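Local coordinates for protein pseudoazurin (Methylobacterium extorquens, PDB 1PMY) that binds a single copper ion and, like other small blue copper proteins of the periplasm, probably shuttles electrons between redox partners, at residues F68-F76 / A88-L99; E43-D51 / N98-H107. All blocks are in the same frame, centred on the assembly; numbering follows the deposited sequence.

Contact 1: residues F68-F76 / A88-L99; sequences FDKEGVYGF and ALVVVGDKRDNL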
loop_
_atom_site.group_PDB
_atom_site.type_symbol
_atom_site.label_atom_id
_atom_site.label_comp_id
_atom_site.label_asym_id
_atom_site.label_seq_id
_atom_site.Cartn_x
_atom_site.Cartn_y
_atom_site.Cartn_z
ATOM N N PHE A 68 6.340 -9.863 4.249
ATOM C CA PHE A 68 5.799 -9.229 5.436
ATOM C C PHE A 68 5.913 -10.148 6.645
ATOM O O PHE A 68 5.291 -11.233 6.648
ATOM C CB PHE A 68 4.351 -8.817 5.255
ATOM C CG PHE A 68 4.128 -7.768 4.242
ATOM C CD1 PHE A 68 4.004 -8.022 2.878
ATOM C CD2 PHE A 68 3.977 -6.442 4.692
ATOM C CE1 PHE A 68 3.783 -6.988 1.967
ATOM C CE2 PHE A 68 3.778 -5.391 3.811
ATOM C CZ PHE A 68 3.677 -5.641 2.453
ATOM N N ASP A 69 6.608 -9.679 7.683
ATOM C CA ASP A 69 6.657 -10.490 8.889
ATOM C C ASP A 69 5.984 -9.849 10.082
ATOM O O ASP A 69 5.343 -10.596 10.853
ATOM C CB ASP A 69 8.070 -11.034 9.137
ATOM C CG ASP A 69 8.864 -9.797 9.577
ATOM O OD1 ASP A 69 9.011 -8.909 8.711
ATOM O OD2 ASP A 69 9.194 -9.724 10.808
ATOM N N LYS A 70 6.088 -8.545 10.244
ATOM C CA LYS A 70 5.500 -7.876 11.416
ATOM C C LYS A 70 4.033 -7.712 11.180
ATOM O O LYS A 70 3.665 -7.213 10.058
ATOM C CB LYS A 70 6.115 -6.501 11.639
ATOM C CG LYS A 70 7.642 -6.419 11.644
ATOM C CD LYS A 70 8.185 -6.763 13.015
ATOM C CE LYS A 70 9.748 -6.888 12.846
ATOM N NZ LYS A 70 10.270 -7.072 14.235
ATOM N N GLU A 71 3.173 -8.008 12.082
ATOM C CA GLU A 71 1.708 -7.763 11.889
ATOM C C GLU A 71 1.369 -6.274 12.064
ATOM O O GLU A 71 2.110 -5.528 12.757
ATOM C CB GLU A 71 0.944 -8.546 12.959
ATOM C CG GLU A 71 1.121 -10.089 12.787
ATOM C CD GLU A 71 0.091 -10.777 13.662
ATOM O OE1 GLU A 71 -0.873 -10.242 14.170
ATOM O OE2 GLU A 71 0.295 -11.956 13.799
ATOM N N GLY A 72 0.280 -5.854 11.463
ATOM C CA GLY A 72 -0.126 -4.435 11.565
ATOM C C GLY A 72 -0.545 -3.897 10.197
ATOM O O GLY A 72 -0.764 -4.646 9.251
ATOM N N VAL A 73 -0.725 -2.590 10.164
ATOM C CA VAL A 73 -1.228 -1.795 9.083
ATOM C C VAL A 73 -0.097 -1.021 8.380
ATOM O O VAL A 73 0.757 -0.409 9.069
ATOM C CB VAL A 73 -2.241 -0.730 9.689
ATOM C CG1 VAL A 73 -2.928 0.064 8.594
ATOM C CG2 VAL A 73 -3.350 -1.559 10.427
ATOM N N TYR A 74 -0.039 -1.199 7.066
ATOM C CA TYR A 74 1.044 -0.581 6.251
ATOM C C TYR A 74 0.393 0.315 5.176
ATOM O O TYR A 74 -0.596 -0.165 4.559
ATOM C CB TYR A 74 1.727 -1.714 5.496
ATOM C CG TYR A 74 2.557 -2.642 6.344
ATOM C CD1 TYR A 74 1.927 -3.641 7.127
ATOM C CD2 TYR A 74 3.938 -2.505 6.381
ATOM C CE1 TYR A 74 2.778 -4.515 7.860
ATOM C CE2 TYR A 74 4.746 -3.357 7.144
ATOM C CZ TYR A 74 4.129 -4.380 7.890
ATOM O OH TYR A 74 4.932 -5.266 8.575
ATOM N N GLY A 75 0.945 1.496 4.935
ATOM C CA GLY A 75 0.409 2.306 3.806
ATOM C C GLY A 75 1.630 2.441 2.823
ATOM O O GLY A 75 2.764 2.571 3.376
ATOM N N PHE A 76 1.250 2.278 1.568
ATOM C CA PHE A 76 2.317 2.398 0.544
ATOM C C PHE A 76 1.802 3.406 -0.500
ATOM O O PHE A 76 0.615 3.430 -0.746
ATOM C CB PHE A 76 2.543 1.049 -0.174
ATOM C CG PHE A 76 3.155 -0.032 0.681
ATOM C CD1 PHE A 76 4.487 0.116 1.008
ATOM C CD2 PHE A 76 2.363 -1.048 1.247
ATOM C CE1 PHE A 76 5.089 -0.831 1.854
ATOM C CE2 PHE A 76 2.966 -2.041 2.034
ATOM C CZ PHE A 76 4.308 -1.879 2.324
ATOM N N ALA A 88 -1.936 2.266 -1.488
ATOM C CA ALA A 88 -2.495 0.977 -1.128
ATOM C C ALA A 88 -2.311 0.812 0.423
ATOM O O ALA A 88 -1.367 1.341 1.026
ATOM C CB ALA A 88 -1.686 -0.134 -1.803
ATOM N N LEU A 89 -3.180 -0.069 0.884
ATOM C CA LEU A 89 -3.157 -0.411 2.339
ATOM C C LEU A 89 -3.032 -1.937 2.480
ATOM O O LEU A 89 -3.813 -2.669 1.791
ATOM C CB LEU A 89 -4.418 0.215 2.911
ATOM C CG LEU A 89 -4.617 0.156 4.386
ATOM C CD1 LEU A 89 -3.636 1.156 5.030
ATOM C CD2 LEU A 89 -6.061 0.682 4.662
ATOM N N VAL A 90 -2.101 -2.324 3.289
ATOM C CA VAL A 90 -1.755 -3.721 3.596
ATOM C C VAL A 90 -2.025 -4.023 5.059
ATOM O O VAL A 90 -1.443 -3.331 5.912
ATOM C CB VAL A 90 -0.307 -4.110 3.169
ATOM C CG1 VAL A 90 0.020 -5.547 3.470
ATOM C CG2 VAL A 90 -0.137 -3.731 1.692
ATOM N N VAL A 91 -2.825 -5.055 5.307
ATOM C CA VAL A 91 -3.121 -5.466 6.708
ATOM C C VAL A 91 -2.564 -6.871 6.849
ATOM O O VAL A 91 -2.800 -7.769 6.077
ATOM C CB VAL A 91 -4.522 -5.262 7.193
ATOM C CG1 VAL A 91 -4.936 -3.750 6.857
ATOM C CG2 VAL A 91 -5.605 -5.977 6.406
ATOM N N VAL A 92 -1.698 -6.990 7.869
ATOM C CA VAL A 92 -0.989 -8.233 8.124
ATOM C C VAL A 92 -1.463 -8.806 9.459
ATOM O O VAL A 92 -1.171 -8.138 10.485
ATOM C CB VAL A 92 0.550 -8.022 8.106
ATOM C CG1 VAL A 92 1.323 -9.342 8.360
ATOM C CG2 VAL A 92 1.000 -7.437 6.783
ATOM N N GLY A 93 -1.911 -10.041 9.467
ATOM C CA GLY A 93 -2.270 -10.651 10.797
ATOM C C GLY A 93 -3.391 -9.856 11.443
ATOM O O GLY A 93 -4.161 -9.211 10.769
ATOM N N ASP A 94 -3.445 -9.999 12.762
ATOM C CA ASP A 94 -4.533 -9.462 13.588
ATOM C C ASP A 94 -4.142 -8.258 14.458
ATOM O O ASP A 94 -5.123 -7.555 14.843
ATOM C CB ASP A 94 -5.096 -10.578 14.535
ATOM C CG ASP A 94 -5.698 -11.752 13.760
ATOM O OD1 ASP A 94 -5.829 -11.643 12.541
ATOM O OD2 ASP A 94 -5.991 -12.734 14.471
ATOM N N LYS A 95 -2.894 -7.999 14.584
ATOM C CA LYS A 95 -2.452 -6.861 15.456
ATOM C C LYS A 95 -2.850 -5.558 14.875
ATOM O O LYS A 95 -2.688 -5.336 13.655
ATOM C CB LYS A 95 -0.949 -6.828 15.724
ATOM C CG LYS A 95 -0.597 -7.740 16.899
ATOM C CD LYS A 95 0.451 -7.196 17.852
ATOM C CE LYS A 95 1.850 -7.110 17.202
ATOM N NZ LYS A 95 1.939 -5.929 16.332
ATOM N N ARG A 96 -3.382 -4.643 15.717
ATOM C CA ARG A 96 -3.821 -3.350 15.200
ATOM C C ARG A 96 -3.241 -2.196 16.052
ATOM O O ARG A 96 -3.782 -1.064 16.089
ATOM C CB ARG A 96 -5.295 -3.225 15.040
ATOM C CG ARG A 96 -6.031 -4.273 14.182
ATOM C CD ARG A 96 -5.857 -4.057 12.731
ATOM N NE ARG A 96 -6.489 -5.122 11.914
ATOM C CZ ARG A 96 -5.811 -6.200 11.477
ATOM N NH1 ARG A 96 -4.544 -6.455 11.671
ATOM N NH2 ARG A 96 -6.600 -7.006 10.780
ATOM N N ASP A 97 -2.115 -2.464 16.658
ATOM C CA ASP A 97 -1.374 -1.508 17.504
ATOM C C ASP A 97 -1.140 -0.184 16.789
ATOM O O ASP A 97 -1.320 0.858 17.453
ATOM C CB ASP A 97 -0.043 -2.065 18.014
ATOM C CG ASP A 97 -0.074 -3.265 18.886
ATOM O OD1 ASP A 97 -1.140 -3.804 19.261
ATOM O OD2 ASP A 97 1.041 -3.739 19.241
ATOM N N ASN A 98 -0.745 -0.177 15.514
ATOM C CA ASN A 98 -0.469 1.015 14.765
ATOM C C ASN A 98 -1.607 1.602 13.957
ATOM O O ASN A 98 -1.465 2.591 13.169
ATOM C CB ASN A 98 0.839 0.911 13.971
ATOM C CG ASN A 98 0.524 0.094 12.676
ATOM O OD1 ASN A 98 -0.048 -0.995 12.719
ATOM N ND2 ASN A 98 0.898 0.695 11.555
ATOM N N LEU A 99 -2.800 1.034 14.041
ATOM C CA LEU A 99 -3.972 1.595 13.292
ATOM C C LEU A 99 -4.272 3.073 13.583
ATOM O O LEU A 99 -4.445 3.797 12.607
ATOM C CB LEU A 99 -5.180 0.703 13.689
ATOM C CG LEU A 99 -6.444 1.024 12.888
ATOM C CD1 LEU A 99 -6.291 1.009 11.418
ATOM C CD2 LEU A 99 -7.431 -0.131 13.323
HETATM O O HOH W 1 0.570 -3.373 14.977
HETATM O O HOH W 2 4.489 -5.569 14.835
#
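Glu71 OE1 is gripped by two backbone amides of the loop that follows strand 88-92: Asp94 N meets it at 2.9 Å from above the carboxylate plane, and Lys95 N nearly end-on to the C-O bond. Beyond CG the glutamate runs extended and carries its carboxylate to Gly93 CA, where a CB would clash with Glu71 CD. With an alanine here, the amides of Asp94 and Lys95 would probably lose their shared acceptor, and the loop after strand 88-92 would be less firmly fixed. The Asn98 amide clasps the backbone of Val73 at both ends: OD1 takes Val73 N on a lone pair, in a bond straight to 177°, while ND2 gives to Val73 O at 2.7 Å. Val73 belongs to an antiparallel beta hairpin of the cupredoxin fold, in which Gly72, Tyr74 and Phe76 form hydrogen-bonded pairs with Val92, Val90 and Ala88. A valine's two methyls can meet two rings at once: Val90 lays CG1 over a face of the Phe68 ring and brings CG2 to the edge of Phe76, 3.5 Å from CE2. Val92 CG2 touches Tyr74 CE1 at 3.6 Å, and Phe68 CE2 sits over the centre of the tyrosine ring.

Contact 2: residues E43-D51 / N98-H107; sequences ETIKGMAPD and NLEAAKSVQH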
loop_
_atom_site.group_PDB
_atom_site.type_symbol
_atom_site.label_atom_id
_atom_site.label_comp_id
_atom_site.label_asym_id
_atom_site.label_seq_id
_atom_site.Cartn_x
_atom_site.Cartn_y
_atom_site.Cartn_z
ATOM N N GLU A 43 6.510 2.525 -2.327
ATOM C CA GLU A 43 7.386 3.103 -1.252
ATOM C C GLU A 43 6.558 3.246 -0.011
ATOM O O GLU A 43 5.340 3.628 -0.041
ATOM C CB GLU A 43 8.015 4.442 -1.652
ATOM C CG GLU A 43 8.884 5.110 -0.589
ATOM C CD GLU A 43 9.657 6.331 -0.998
ATOM O OE1 GLU A 43 9.567 6.641 -2.178
ATOM O OE2 GLU A 43 10.383 6.930 -0.200
ATOM N N THR A 44 7.220 2.956 1.088
ATOM C CA THR A 44 6.519 3.118 2.411
ATOM C C THR A 44 6.047 4.611 2.545
ATOM O O THR A 44 6.803 5.520 2.102
ATOM C CB THR A 44 7.642 2.911 3.517
ATOM O OG1 THR A 44 8.095 1.535 3.373
ATOM C CG2 THR A 44 7.208 3.238 4.964
ATOM N N ILE A 45 4.907 4.794 3.162
ATOM C CA ILE A 45 4.526 6.174 3.558
ATOM C C ILE A 45 4.929 6.242 5.082
ATOM O O ILE A 45 4.463 5.449 5.926
ATOM C CB ILE A 45 3.007 6.394 3.460
ATOM C CG1 ILE A 45 2.746 6.599 1.936
ATOM C CG2 ILE A 45 2.660 7.819 4.178
ATOM C CD1 ILE A 45 1.278 6.222 1.594
ATOM N N LYS A 46 5.928 7.067 5.391
ATOM C CA LYS A 46 6.393 7.153 6.811
ATOM C C LYS A 46 5.241 7.443 7.727
ATOM O O LYS A 46 4.339 8.276 7.449
ATOM C CB LYS A 46 7.434 8.311 6.806
ATOM C CG LYS A 46 8.084 8.278 8.159
ATOM C CD LYS A 46 9.396 8.935 8.416
ATOM C CE LYS A 46 9.588 9.493 9.815
ATOM N NZ LYS A 46 8.653 10.672 10.012
ATOM N N GLY A 47 5.146 6.777 8.866
ATOM C CA GLY A 47 4.112 6.926 9.874
ATOM C C GLY A 47 2.986 5.916 9.576
ATOM O O GLY A 47 2.063 5.820 10.422
ATOM N N MET A 48 3.169 5.133 8.492
ATOM C CA MET A 48 2.105 4.142 8.158
ATOM C C MET A 48 2.759 2.734 8.100
ATOM O O MET A 48 2.706 2.056 7.060
ATOM C CB MET A 48 1.270 4.423 6.887
ATOM C CG MET A 48 0.576 5.726 6.941
ATOM S SD MET A 48 -0.370 6.050 5.434
ATOM C CE MET A 48 -1.848 5.081 5.823
ATOM N N ALA A 49 3.335 2.313 9.234
ATOM C CA ALA A 49 3.978 0.979 9.313
ATOM C C ALA A 49 4.228 0.567 10.758
ATOM O O ALA A 49 4.605 1.463 11.552
ATOM C CB ALA A 49 5.305 0.960 8.554
ATOM N N PRO A 50 4.143 -0.716 11.029
ATOM C CA PRO A 50 4.434 -1.144 12.426
ATOM C C PRO A 50 5.910 -0.919 12.661
ATOM O O PRO A 50 6.780 -0.882 11.805
ATOM C CB PRO A 50 3.897 -2.555 12.472
ATOM C CG PRO A 50 4.064 -3.065 11.067
ATOM C CD PRO A 50 3.762 -1.824 10.168
ATOM N N ASP A 51 6.226 -0.685 13.955
ATOM C CA ASP A 51 7.622 -0.388 14.337
ATOM C C ASP A 51 8.426 -1.647 14.104
ATOM O O ASP A 51 7.858 -2.725 14.313
ATOM C CB ASP A 51 7.751 0.357 15.655
ATOM C CG ASP A 51 6.984 -0.255 16.771
ATOM O OD1 ASP A 51 7.002 -1.529 16.804
ATOM O OD2 ASP A 51 6.347 0.501 17.587
ATOM N N ASN A 98 -0.745 -0.177 15.514
ATOM C CA ASN A 98 -0.469 1.015 14.765
ATOM C C ASN A 98 -1.607 1.602 13.957
ATOM O O ASN A 98 -1.465 2.591 13.169
ATOM C CB ASN A 98 0.839 0.911 13.971
ATOM C CG ASN A 98 0.524 0.094 12.676
ATOM O OD1 ASN A 98 -0.048 -0.995 12.719
ATOM N ND2 ASN A 98 0.898 0.695 11.555
ATOM N N LEU A 99 -2.800 1.034 14.041
ATOM C CA LEU A 99 -3.972 1.595 13.292
ATOM C C LEU A 99 -4.272 3.073 13.583
ATOM O O LEU A 99 -4.445 3.797 12.607
ATOM C CB LEU A 99 -5.180 0.703 13.689
ATOM C CG LEU A 99 -6.444 1.024 12.888
ATOM C CD1 LEU A 99 -6.291 1.009 11.418
ATOM C CD2 LEU A 99 -7.431 -0.131 13.323
ATOM N N GLU A 100 -4.392 3.499 14.795
ATOM C CA GLU A 100 -4.760 4.932 15.087
ATOM C C GLU A 100 -3.646 5.808 14.557
ATOM O O GLU A 100 -3.949 6.873 13.968
ATOM C CB GLU A 100 -4.926 5.071 16.613
ATOM C CG GLU A 100 -5.236 6.497 17.128
ATOM C CD GLU A 100 -6.419 7.183 16.542
ATOM O OE1 GLU A 100 -7.355 6.575 15.991
ATOM O OE2 GLU A 100 -6.332 8.451 16.595
ATOM N N ALA A 101 -2.385 5.411 14.740
ATOM C CA ALA A 101 -1.251 6.132 14.201
ATOM C C ALA A 101 -1.294 6.274 12.671
ATOM O O ALA A 101 -1.057 7.354 12.075
ATOM C CB ALA A 101 0.102 5.683 14.709
ATOM N N ALA A 102 -1.557 5.134 12.031
ATOM C CA ALA A 102 -1.499 5.083 10.527
ATOM C C ALA A 102 -2.645 5.898 9.944
ATOM O O ALA A 102 -2.441 6.634 8.938
ATOM C CB ALA A 102 -1.477 3.676 10.008
ATOM N N LYS A 103 -3.820 5.814 10.547
ATOM C CA LYS A 103 -5.045 6.536 10.084
ATOM C C LYS A 103 -4.903 8.041 10.289
ATOM O O LYS A 103 -5.390 8.876 9.525
ATOM C CB LYS A 103 -6.187 5.980 10.848
ATOM C CG LYS A 103 -7.532 5.634 10.427
ATOM C CD LYS A 103 -8.384 5.268 11.658
ATOM C CE LYS A 103 -8.859 6.385 12.530
ATOM N NZ LYS A 103 -8.051 7.017 13.624
ATOM N N SER A 104 -4.094 8.465 11.300
ATOM C CA SER A 104 -3.828 9.861 11.605
ATOM C C SER A 104 -2.900 10.573 10.670
ATOM O O SER A 104 -2.779 11.822 10.774
ATOM C CB SER A 104 -3.378 9.999 13.077
ATOM O OG SER A 104 -4.350 9.481 13.939
ATOM N N VAL A 105 -2.170 9.870 9.814
ATOM C CA VAL A 105 -1.251 10.569 8.854
ATOM C C VAL A 105 -2.153 11.306 7.892
ATOM O O VAL A 105 -3.232 10.836 7.495
ATOM C CB VAL A 105 -0.241 9.577 8.269
ATOM C CG1 VAL A 105 0.590 10.251 7.153
ATOM C CG2 VAL A 105 0.688 8.979 9.296
ATOM N N GLN A 106 -1.800 12.563 7.534
ATOM C CA GLN A 106 -2.648 13.376 6.675
ATOM C C GLN A 106 -2.092 13.312 5.245
ATOM O O GLN A 106 -0.904 13.016 5.078
ATOM C CB GLN A 106 -2.887 14.807 7.165
ATOM C CG GLN A 106 -3.225 14.812 8.683
ATOM C CD GLN A 106 -3.203 16.167 9.335
ATOM O OE1 GLN A 106 -2.999 17.263 8.835
ATOM N NE2 GLN A 106 -3.449 16.105 10.668
ATOM N N HIS A 107 -2.982 13.604 4.364
ATOM C CA HIS A 107 -2.626 13.548 2.886
ATOM C C HIS A 107 -3.453 14.627 2.181
ATOM O O HIS A 107 -4.381 15.175 2.771
ATOM C CB HIS A 107 -3.132 12.147 2.342
ATOM C CG HIS A 107 -2.535 10.969 3.058
ATOM N ND1 HIS A 107 -3.111 10.229 4.078
ATOM C CD2 HIS A 107 -1.275 10.490 2.887
ATOM C CE1 HIS A 107 -2.188 9.304 4.484
ATOM N NE2 HIS A 107 -1.085 9.480 3.760
HETATM O O HOH W 3 2.148 3.383 11.915
#
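Met48 meets His107 through its sulfur, SD lying 3.8 Å from His107 CE1 at the edge of the imidazole, 80° off the ring normal. This Met-aromatic contact helps fasten the loop after the edge strand of the cupredoxin sheet to the C-terminal helical extension characteristic of pseudoazurins. The same methionine also packs on the short helix and the loop after it: CE approaches Ala102 O, and CG rests 4.0 Å from Val105 CG2. With CG anti to its own carbonyl carbon (chi1 -59°) and a bend at chi3, the flexible thioether can serve both the helix and the histidine. Ala102 suits its place because its small CB lets the backbones draw close, with Met48 CA and Ala102 CA 4.4 Å apart. Ile45 CG2 approaches His107 NE2 at the ring edge, so two apolar groups line that rim.

No direct hydrogen bond joins the two segments; a water mediates between them instead. It donates to Gly47 O, accepts from Ala49 N and accepts from Asn98 ND2, whose amide, already bound to Val73 O, also packs against the backbone where Ala49 joins Pro50.

Farther out, the type II turn from Ile45 to Met48 sets these groups in position, closed by Met48 N to Ile45 O. Gly47 has a positive phi of 92°, and with its psi near zero a side chain would jam against the preceding carbonyl and press on Val105 CG2. On the other segment, Ala102 N bonds to Asn98 O in the first turn of helix 99-103. His107 ND1 has a weak hydrogen bond to Gln112 OE1, and Phe119 of helix 109-120 packs on Met48. Glu100 O accepts both Ser104 N and, at 2.6 Å, Ser104 OG, which reach it from opposite faces of the carbonyl plane.

In the fold
The centres of the two contacts lie about 9 Å apart, and Asn98 and Leu99 belong to both. Along the chain segment 43-51 comes first, then 68-76 and 88-99, with 98-107 last, so contact 1 falls within the span bridged by contact 2. Strands 43-44 and 72-77 are neighbours in the sheet, and probable hydrogen bonds from Gly75 N to Met48 O and from Ile45 N to Gly75 O link the contacts directly. Helix 99-103 follows strand 87-92. The edge loop is thus tied on one side to the hairpin whose connecting loop supplies Cys78, His81 and Met86 to the copper, and on the other to the C-terminal extension, with Phe119 of helix 109-120 touching both contacts.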